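PDB 6K4E: putative serine phosphatase from Pseudomonas aeruginosa, which probably removes phosphate from a phosphorylated protein as a magnesium-binding PP2C-type phosphatase in the SiaABC pathway, which controls biofilm formation. Local coordinates for residues R66-D71 and M123-R128; E200-L205 and M260-A265; F250-R255 and V277-E282. All blocks are in the same frame, centred on the assembly; numbering follows the deposited sequence.

Contact 1: R66-D71 and M123-R128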
loop_
_atom_site.group_PDB
_atom_site.type_symbol
_atom_site.label_atom_id
_atom_site.label_comp_id
_atom_site.label_asym_id
_atom_site.label_seq_id
_atom_site.Cartn_x
_atom_site.Cartn_y
_atom_site.Cartn_z
ATOM N N ARG B 66 -2.243 -2.780 11.060
ATOM C CA ARG B 66 -2.437 -3.978 11.895
ATOM C C ARG B 66 -3.290 -5.038 11.192
ATOM O O ARG B 66 -3.042 -6.232 11.330
ATOM C CB ARG B 66 -3.054 -3.600 13.246
ATOM C CG ARG B 66 -2.000 -3.093 14.224
ATOM C CD ARG B 66 -2.557 -2.850 15.615
ATOM N NE ARG B 66 -1.483 -2.514 16.548
ATOM C CZ ARG B 66 -0.776 -3.402 17.242
ATOM N NH1 ARG B 66 -1.039 -4.701 17.140
ATOM N NH2 ARG B 66 0.193 -2.997 18.054
ATOM N N ALA B 67 -4.269 -4.587 10.397
ATOM C CA ALA B 67 -5.163 -5.447 9.615
ATOM C C ALA B 67 -4.446 -6.276 8.530
ATOM O O ALA B 67 -4.955 -7.321 8.112
ATOM C CB ALA B 67 -6.286 -4.625 9.006
ATOM N N ILE B 68 -3.260 -5.848 8.117
ATOM C CA ILE B 68 -2.507 -6.590 7.105
ATOM C C ILE B 68 -1.500 -7.596 7.772
ATOM O O ILE B 68 -0.825 -8.333 7.064
ATOM C CB ILE B 68 -1.850 -5.651 6.033
ATOM C CG1 ILE B 68 -0.682 -4.815 6.609
ATOM C CG2 ILE B 68 -2.882 -4.782 5.344
ATOM C CD1 ILE B 68 0.626 -5.022 5.946
ATOM N N LEU B 69 -1.455 -7.643 9.129
ATOM C CA LEU B 69 -0.558 -8.534 9.880
ATOM C C LEU B 69 -1.204 -9.897 10.175
ATOM O O LEU B 69 -2.383 -9.923 10.486
ATOM C CB LEU B 69 -0.021 -7.880 11.166
ATOM C CG LEU B 69 0.615 -6.474 11.014
ATOM C CD1 LEU B 69 0.836 -5.836 12.367
ATOM C CD2 LEU B 69 1.891 -6.500 10.182
ATOM N N PRO B 70 -0.458 -11.037 10.073
ATOM C CA PRO B 70 -1.084 -12.369 10.285
ATOM C C PRO B 70 -1.169 -12.883 11.732
ATOM O O PRO B 70 -1.141 -14.088 11.949
ATOM C CB PRO B 70 -0.209 -13.281 9.420
ATOM C CG PRO B 70 1.157 -12.672 9.542
ATOM C CD PRO B 70 0.947 -11.179 9.623
ATOM N N ASP B 71 -1.329 -11.984 12.711
ATOM C CA ASP B 71 -1.453 -12.275 14.160
ATOM C C ASP B 71 -2.370 -13.424 14.550
ATOM O O ASP B 71 -1.964 -14.300 15.311
ATOM C CB ASP B 71 -1.943 -11.011 14.883
ATOM C CG ASP B 71 -0.908 -9.926 14.858
ATOM O OD1 ASP B 71 0.163 -10.155 14.268
ATOM O OD2 ASP B 71 -1.160 -8.852 15.447
ATOM N N MET B 123 4.978 1.664 1.823
ATOM C CA MET B 123 5.791 0.603 1.233
ATOM C C MET B 123 5.305 -0.780 1.693
ATOM O O MET B 123 5.256 -1.706 0.900
ATOM C CB MET B 123 7.271 0.815 1.610
ATOM C CG MET B 123 7.949 1.976 0.871
ATOM S SD MET B 123 7.949 1.813 -0.945
ATOM C CE MET B 123 9.046 0.499 -1.130
ATOM N N THR B 124 4.939 -0.887 2.967
ATOM C CA THR B 124 4.443 -2.052 3.687
ATOM C C THR B 124 3.132 -2.569 3.023
ATOM O O THR B 124 2.942 -3.784 2.905
ATOM C CB THR B 124 4.380 -1.614 5.172
ATOM O OG1 THR B 124 5.186 -2.422 5.995
ATOM C CG2 THR B 124 3.037 -1.502 5.713
ATOM N N MET B 125 2.259 -1.661 2.552
ATOM C CA MET B 125 0.991 -2.023 1.883
ATOM C C MET B 125 1.314 -2.634 0.514
ATOM O O MET B 125 0.834 -3.715 0.196
ATOM C CB MET B 125 0.037 -0.814 1.716
ATOM C CG MET B 125 -0.314 -0.086 2.989
ATOM S SD MET B 125 -1.339 -1.103 4.096
ATOM C CE MET B 125 -0.334 -1.099 5.509
ATOM N N LEU B 126 2.172 -1.970 -0.249
ATOM C CA LEU B 126 2.612 -2.431 -1.562
ATOM C C LEU B 126 3.309 -3.781 -1.458
ATOM O O LEU B 126 2.941 -4.699 -2.196
ATOM C CB LEU B 126 3.527 -1.392 -2.223
ATOM C CG LEU B 126 2.870 -0.077 -2.634
ATOM C CD1 LEU B 126 3.927 0.940 -3.075
ATOM C CD2 LEU B 126 1.865 -0.297 -3.768
ATOM N N ALA B 127 4.261 -3.926 -0.498
ATOM C CA ALA B 127 5.010 -5.160 -0.288
ATOM C C ALA B 127 4.124 -6.320 0.176
ATOM O O ALA B 127 4.341 -7.445 -0.259
ATOM C CB ALA B 127 6.142 -4.929 0.690
ATOM N N ARG B 128 3.107 -6.049 1.018
ATOM C CA ARG B 128 2.185 -7.090 1.477
ATOM C C ARG B 128 1.431 -7.686 0.275
ATOM O O ARG B 128 1.361 -8.908 0.147
ATOM C CB ARG B 128 1.220 -6.557 2.558
ATOM C CG ARG B 128 -0.094 -7.356 2.728
ATOM C CD ARG B 128 0.080 -8.725 3.383
ATOM N NE ARG B 128 -1.015 -9.631 3.023
ATOM C CZ ARG B 128 -2.111 -9.834 3.743
ATOM N NH1 ARG B 128 -2.275 -9.219 4.903
ATOM N NH2 ARG B 128 -3.047 -10.661 3.310
HETATM O O HOH W 1 -4.493 -9.902 6.515
#
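Ile68 reaches from the turn after helix 49-67 onto helix 117-138, where it meets Arg128, Met125 and Thr124. Its CB is 3.8 Å from Arg128 NH1 and slightly further from Arg128 CG. With chi1 at 70°, CG1 is tucked over the backbone, flanked by N and C. This sends the long arm toward the helix, and CG1 comes to 3.9 Å from Met125 CE. CG2, the other branch, lies near Met125 SD. At the tip, CD1 sits 3.8 Å from Arg128 CB and 4.0 Å from the backbone O of Thr124.

The helix that receives this isoleucine follows the end of strand 105-113 and the short loop after it, where Asp112, Cys113 and Gly115 of the PP2C-type domain bind a magnesium ion. The side chain of Thr124 is about 8 Å from a bound magnesium ion.

Arg128 runs past Ile68 in the opposite direction. Its NH1 donates to the backbone O of Ile68 at 2.7 Å. The bond is bent, with an N-H...O angle of 131°, and the oxygen lies 21° out of the guanidinium plane. A water accepts from the same NH1 and donates to Ala67 O, so NH1 also holds that carbonyl, through the water. Arg128 NE forms a salt bridge with Asp132. Met157 of the second subunit packs on Ile68, and Met125 packs on Met125 of the second subunit.

Contact 2: E200-L205 and M260-A265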
loop_
_atom_site.group_PDB
_atom_site.type_symbol
_atom_site.label_atom_id
_atom_site.label_comp_id
_atom_site.label_asym_id
_atom_site.label_seq_id
_atom_site.Cartn_x
_atom_site.Cartn_y
_atom_site.Cartn_z
ATOM N N GLU B 200 22.406 -23.992 23.267
ATOM C CA GLU B 200 23.830 -24.297 23.372
ATOM C C GLU B 200 24.556 -23.609 22.215
ATOM O O GLU B 200 25.413 -22.752 22.428
ATOM C CB GLU B 200 24.049 -25.824 23.321
ATOM C CG GLU B 200 25.081 -26.355 24.311
ATOM C CD GLU B 200 24.599 -26.883 25.660
ATOM O OE1 GLU B 200 23.611 -27.654 25.700
ATOM O OE2 GLU B 200 25.226 -26.524 26.683
ATOM N N GLU B 201 24.165 -23.960 20.995
ATOM C CA GLU B 201 24.715 -23.450 19.744
ATOM C C GLU B 201 23.808 -22.322 19.174
ATOM O O GLU B 201 22.600 -22.378 19.365
ATOM C CB GLU B 201 24.773 -24.635 18.765
ATOM C CG GLU B 201 25.437 -24.369 17.428
ATOM C CD GLU B 201 25.399 -25.539 16.463
ATOM O OE1 GLU B 201 25.542 -25.286 15.245
ATOM O OE2 GLU B 201 25.238 -26.701 16.911
ATOM N N VAL B 202 24.414 -21.291 18.517
ATOM C CA VAL B 202 23.703 -20.215 17.807
ATOM C C VAL B 202 24.222 -20.292 16.360
ATOM O O VAL B 202 25.429 -20.219 16.143
ATOM C CB VAL B 202 23.858 -18.769 18.398
ATOM C CG1 VAL B 202 23.042 -17.751 17.618
ATOM C CG2 VAL B 202 23.450 -18.722 19.849
ATOM N N GLN B 203 23.322 -20.497 15.398
ATOM C CA GLN B 203 23.636 -20.504 13.958
ATOM C C GLN B 203 23.002 -19.287 13.359
ATOM O O GLN B 203 21.905 -18.898 13.761
ATOM C CB GLN B 203 23.034 -21.712 13.233
ATOM C CG GLN B 203 23.456 -23.071 13.756
ATOM C CD GLN B 203 23.137 -24.192 12.797
ATOM O OE1 GLN B 203 23.841 -25.205 12.760
ATOM N NE2 GLN B 203 22.067 -24.058 12.013
ATOM N N GLU B 204 23.681 -18.683 12.401
ATOM C CA GLU B 204 23.153 -17.546 11.672
ATOM C C GLU B 204 23.245 -17.908 10.184
ATOM O O GLU B 204 24.344 -18.120 9.665
ATOM C CB GLU B 204 23.951 -16.266 11.990
ATOM C CG GLU B 204 23.348 -15.007 11.377
ATOM C CD GLU B 204 24.179 -13.734 11.405
ATOM O OE1 GLU B 204 25.255 -13.717 12.048
ATOM O OE2 GLU B 204 23.732 -12.737 10.798
ATOM N N LEU B 205 22.078 -18.054 9.518
ATOM C CA LEU B 205 21.989 -18.307 8.090
ATOM C C LEU B 205 21.921 -16.895 7.498
ATOM O O LEU B 205 20.876 -16.258 7.558
ATOM C CB LEU B 205 20.728 -19.125 7.740
ATOM C CG LEU B 205 20.602 -20.614 8.198
ATOM C CD1 LEU B 205 19.485 -21.325 7.465
ATOM C CD2 LEU B 205 21.934 -21.385 8.185
ATOM N N MET B 260 21.881 -13.316 23.773
ATOM C CA MET B 260 20.505 -13.218 24.272
ATOM C C MET B 260 19.674 -14.431 23.777
ATOM O O MET B 260 18.994 -15.076 24.586
ATOM C CB MET B 260 19.844 -11.906 23.804
ATOM C CG MET B 260 18.445 -11.683 24.376
ATOM S SD MET B 260 17.611 -10.199 23.713
ATOM C CE MET B 260 17.372 -10.702 21.931
ATOM N N LEU B 261 19.752 -14.733 22.450
ATOM C CA LEU B 261 19.053 -15.848 21.822
ATOM C C LEU B 261 19.455 -17.170 22.441
ATOM O O LEU B 261 18.571 -17.921 22.817
ATOM C CB LEU B 261 19.292 -15.917 20.290
ATOM C CG LEU B 261 18.885 -14.730 19.444
ATOM C CD1 LEU B 261 19.004 -15.064 17.961
ATOM C CD2 LEU B 261 17.472 -14.192 19.812
ATOM N N ARG B 262 20.774 -17.464 22.540
ATOM C CA ARG B 262 21.298 -18.695 23.139
ATOM C C ARG B 262 20.826 -18.825 24.576
ATOM O O ARG B 262 20.384 -19.898 24.988
ATOM C CB ARG B 262 22.834 -18.688 23.122
ATOM C CG ARG B 262 23.464 -19.980 23.701
ATOM C CD ARG B 262 24.948 -19.831 24.012
ATOM N NE ARG B 262 25.184 -18.819 25.047
ATOM C CZ ARG B 262 25.771 -17.639 24.846
ATOM N NH1 ARG B 262 26.260 -17.323 23.645
ATOM N NH2 ARG B 262 25.912 -16.783 25.853
ATOM N N ASP B 263 20.898 -17.730 25.325
ATOM C CA ASP B 263 20.454 -17.716 26.721
ATOM C C ASP B 263 18.989 -18.078 26.915
ATOM O O ASP B 263 18.651 -18.677 27.924
ATOM C CB ASP B 263 20.750 -16.355 27.363
ATOM C CG ASP B 263 21.948 -16.405 28.266
ATOM O OD1 ASP B 263 23.093 -16.390 27.740
ATOM O OD2 ASP B 263 21.752 -16.522 29.496
ATOM N N HIS B 264 18.111 -17.709 25.960
ATOM C CA HIS B 264 16.663 -17.924 26.127
ATOM C C HIS B 264 16.053 -19.018 25.251
ATOM O O HIS B 264 14.953 -19.459 25.566
ATOM C CB HIS B 264 15.922 -16.585 25.927
ATOM C CG HIS B 264 16.283 -15.557 26.972
ATOM N ND1 HIS B 264 17.348 -14.667 26.789
ATOM C CD2 HIS B 264 15.774 -15.373 28.218
ATOM C CE1 HIS B 264 17.402 -13.936 27.896
ATOM N NE2 HIS B 264 16.482 -14.322 28.789
ATOM N N ALA B 265 16.774 -19.492 24.202
ATOM C CA ALA B 265 16.320 -20.433 23.156
ATOM C C ALA B 265 15.512 -21.646 23.625
ATOM O O ALA B 265 14.562 -22.040 22.947
ATOM C CB ALA B 265 17.482 -20.907 22.305
#
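Val202, on strand 202-205, and Arg262, on helix 254-264, bring their backbones together with CA atoms 6.0 Å apart. Both residues direct their CB atoms at the opposing segment, and the two side chains cross at about a right angle.

Val202 makes its contact through one methyl. CG2 lies beside its own backbone N and meets the base of the arginine, 3.3 Å from Arg262 CB. This is shorter than usual for two carbons, and its exact value is doubtful. The same methyl is 3.9 Å from Arg262 CA, so it meets the root of the side chain.

Further along, Arg262 passes the end of the loop before the strand. Its CG is anti to the backbone N (chi1 -178°), which carries the chain out along the loop. CD then lies 3.4 Å from the backbone O of Glu200, and CG is 3.6 Å from that oxygen. Beyond CD the chain bends at chi3 (63°), and the guanidinium turns back to its own helix. There NH1 forms a salt bridge with Asp259, and NH2 forms one with Asp263 OD1 at 3.4 Å. The Glu200 side chain leaves its CA away from the helix, yet its OE1 forms a salt bridge with Arg266.

Strand 202-205 is an outermost strand of its five-stranded antiparallel sheet in this chain. The contact therefore sets the helix against the sheet margin at the protein surface. Leu261 packs on Tyr195 and Tyr234, on strands 194-197 and 231-236 of the same sheet.

No hydrogen bond or salt bridge joins the two segments. They meet by van der Waals packing of the arginine's methylenes on Val202 and the Glu200 carbonyl; the ionic tie from Glu200 goes to Arg266, just beyond the segment.

Contact 3: F250-R255 and V277-E282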
loop_
_atom_site.group_PDB
_atom_site.type_symbol
_atom_site.label_atom_id
_atom_site.label_comp_id
_atom_site.label_asym_id
_atom_site.label_seq_id
_atom_site.Cartn_x
_atom_site.Cartn_y
_atom_site.Cartn_z
ATOM N N PHE B 250 26.047 2.719 22.087
ATOM C CA PHE B 250 26.287 1.794 20.981
ATOM C C PHE B 250 24.997 1.048 20.692
ATOM O O PHE B 250 24.181 0.847 21.607
ATOM C CB PHE B 250 27.327 0.725 21.380
ATOM C CG PHE B 250 28.755 1.165 21.582
ATOM C CD1 PHE B 250 29.280 2.250 20.876
ATOM C CD2 PHE B 250 29.560 0.550 22.531
ATOM C CE1 PHE B 250 30.584 2.709 21.127
ATOM C CE2 PHE B 250 30.866 0.993 22.761
ATOM C CZ PHE B 250 31.360 2.086 22.078
ATOM N N GLY B 251 24.865 0.566 19.463
ATOM C CA GLY B 251 23.712 -0.256 19.094
ATOM C C GLY B 251 23.831 -1.589 19.807
ATOM O O GLY B 251 24.946 -2.030 20.109
ATOM N N PHE B 252 22.699 -2.215 20.149
ATOM C CA PHE B 252 22.687 -3.514 20.825
ATOM C C PHE B 252 23.713 -4.455 20.164
ATOM O O PHE B 252 24.646 -4.867 20.829
ATOM C CB PHE B 252 21.265 -4.088 20.789
ATOM C CG PHE B 252 21.023 -5.238 21.722
ATOM C CD1 PHE B 252 20.829 -5.021 23.087
ATOM C CD2 PHE B 252 20.901 -6.535 21.235
ATOM C CE1 PHE B 252 20.564 -6.094 23.950
ATOM C CE2 PHE B 252 20.618 -7.606 22.101
ATOM C CZ PHE B 252 20.460 -7.375 23.445
ATOM N N GLY B 253 23.586 -4.670 18.849
ATOM C CA GLY B 253 24.524 -5.440 18.041
ATOM C C GLY B 253 24.275 -6.933 17.969
ATOM O O GLY B 253 23.486 -7.491 18.751
ATOM N N SER B 254 24.974 -7.576 16.994
ATOM C CA SER B 254 24.941 -9.011 16.674
ATOM C C SER B 254 25.444 -9.899 17.801
ATOM O O SER B 254 24.860 -10.967 18.003
ATOM C CB SER B 254 25.757 -9.325 15.413
ATOM O OG SER B 254 25.335 -8.645 14.246
ATOM N N ARG B 255 26.541 -9.508 18.500
ATOM C CA ARG B 255 27.103 -10.314 19.589
ATOM C C ARG B 255 26.163 -10.348 20.815
ATOM O O ARG B 255 25.883 -11.451 21.301
ATOM C CB ARG B 255 28.549 -9.913 19.960
ATOM C CG ARG B 255 29.522 -10.148 18.798
ATOM C CD ARG B 255 30.810 -9.324 18.860
ATOM N NE ARG B 255 31.438 -9.194 17.537
ATOM C CZ ARG B 255 32.724 -8.911 17.334
ATOM N NH1 ARG B 255 33.545 -8.734 18.365
ATOM N NH2 ARG B 255 33.203 -8.813 16.100
ATOM N N VAL B 277 11.950 -8.103 25.261
ATOM C CA VAL B 277 11.415 -6.741 25.454
ATOM C C VAL B 277 12.065 -6.088 26.696
ATOM O O VAL B 277 12.579 -4.971 26.590
ATOM C CB VAL B 277 9.854 -6.728 25.517
ATOM C CG1 VAL B 277 9.314 -5.418 26.087
ATOM C CG2 VAL B 277 9.253 -7.001 24.152
ATOM N N ALA B 278 12.069 -6.787 27.842
ATOM C CA ALA B 278 12.713 -6.279 29.057
ATOM C C ALA B 278 14.256 -6.063 28.897
ATOM O O ALA B 278 14.785 -5.122 29.479
ATOM C CB ALA B 278 12.423 -7.197 30.236
ATOM N N THR B 279 14.948 -6.894 28.079
ATOM C CA THR B 279 16.397 -6.782 27.796
ATOM C C THR B 279 16.693 -5.505 26.993
ATOM O O THR B 279 17.670 -4.822 27.277
ATOM C CB THR B 279 16.949 -8.069 27.126
ATOM O OG1 THR B 279 16.801 -9.157 28.046
ATOM C CG2 THR B 279 18.417 -7.960 26.698
ATOM N N LEU B 280 15.841 -5.177 26.015
ATOM C CA LEU B 280 16.015 -3.968 25.213
ATOM C C LEU B 280 15.627 -2.719 26.005
ATOM O O LEU B 280 16.349 -1.713 25.942
ATOM C CB LEU B 280 15.244 -4.031 23.886
ATOM C CG LEU B 280 15.709 -2.992 22.835
ATOM C CD1 LEU B 280 17.130 -3.274 22.346
ATOM C CD2 LEU B 280 14.794 -2.976 21.685
ATOM N N ALA B 281 14.514 -2.788 26.766
ATOM C CA ALA B 281 14.057 -1.658 27.590
ATOM C C ALA B 281 15.153 -1.253 28.568
ATOM O O ALA B 281 15.462 -0.067 28.696
ATOM C CB ALA B 281 12.782 -2.021 28.324
ATOM N N GLU B 282 15.814 -2.247 29.163
ATOM C CA GLU B 282 16.912 -2.055 30.104
ATOM C C GLU B 282 18.120 -1.432 29.441
ATOM O O GLU B 282 18.638 -0.455 29.961
ATOM C CB GLU B 282 17.267 -3.376 30.817
ATOM C CG GLU B 282 18.497 -3.301 31.715
ATOM C CD GLU B 282 18.422 -3.846 33.126
ATOM O OE1 GLU B 282 19.497 -3.967 33.754
ATOM O OE2 GLU B 282 17.312 -4.143 33.619
#
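Phe252 reaches from the turn before helix 254-264 to the flank of helix 269-284, where it touches Thr279 and Leu280. Its CG is anti to the backbone N (chi1 -166°), which aims the ring at the helix. The far end of the ring meets a methyl: CZ is 3.9 Å and CE1 4.0 Å from Thr279 CG2. Nearer the root, CD1 is 4.2 Å from Leu280 CD1. Both methyls approach the ring obliquely. The hydroxyl of Thr279 bonds back to the carbonyl of Ala275, leaving its methyl for the aromatic ring.

The packed side is completed by Phe240 and Tyr283, whose rings meet Phe252 edge-to-face, and by Met260. The outer side is looser. Ser254 and Arg255 begin the next helix at the surface, and Ala281 and Glu282 lie on an exposed part of theirs; none of the four touches the opposite segment. Gly253, with a positive phi of 88°, is the N-cap of helix 254-264.

The ring, just before that N-cap, joins helices 238-242, 254-264 and 269-284, which lie between strands 231-236 and 293-300; helices packed around two antiparallel sheets are the PP2C fold.

Contacts 1 and 3 are buried, while contact 2 lies at the surface. Contact 1 sits across the chain's centre from the other two, centre to centre about 28 Å from contact 2 and about 26 Å from contact 3. It also borders the second subunit, which reaches neither of the others. Contacts 2 and 3 share helix 254-264 and touch through Met260, whose SD packs on both Thr279 CG2 and Phe252 CZ. The chemistry differs with place. Contact 1 combines apolar packing with an arginine-to-carbonyl bond and a water bridge. Contact 2 uses the aliphatic part of an arginine at a sheet margin. Contact 3 is purely apolar across its segments, built on one aromatic ring.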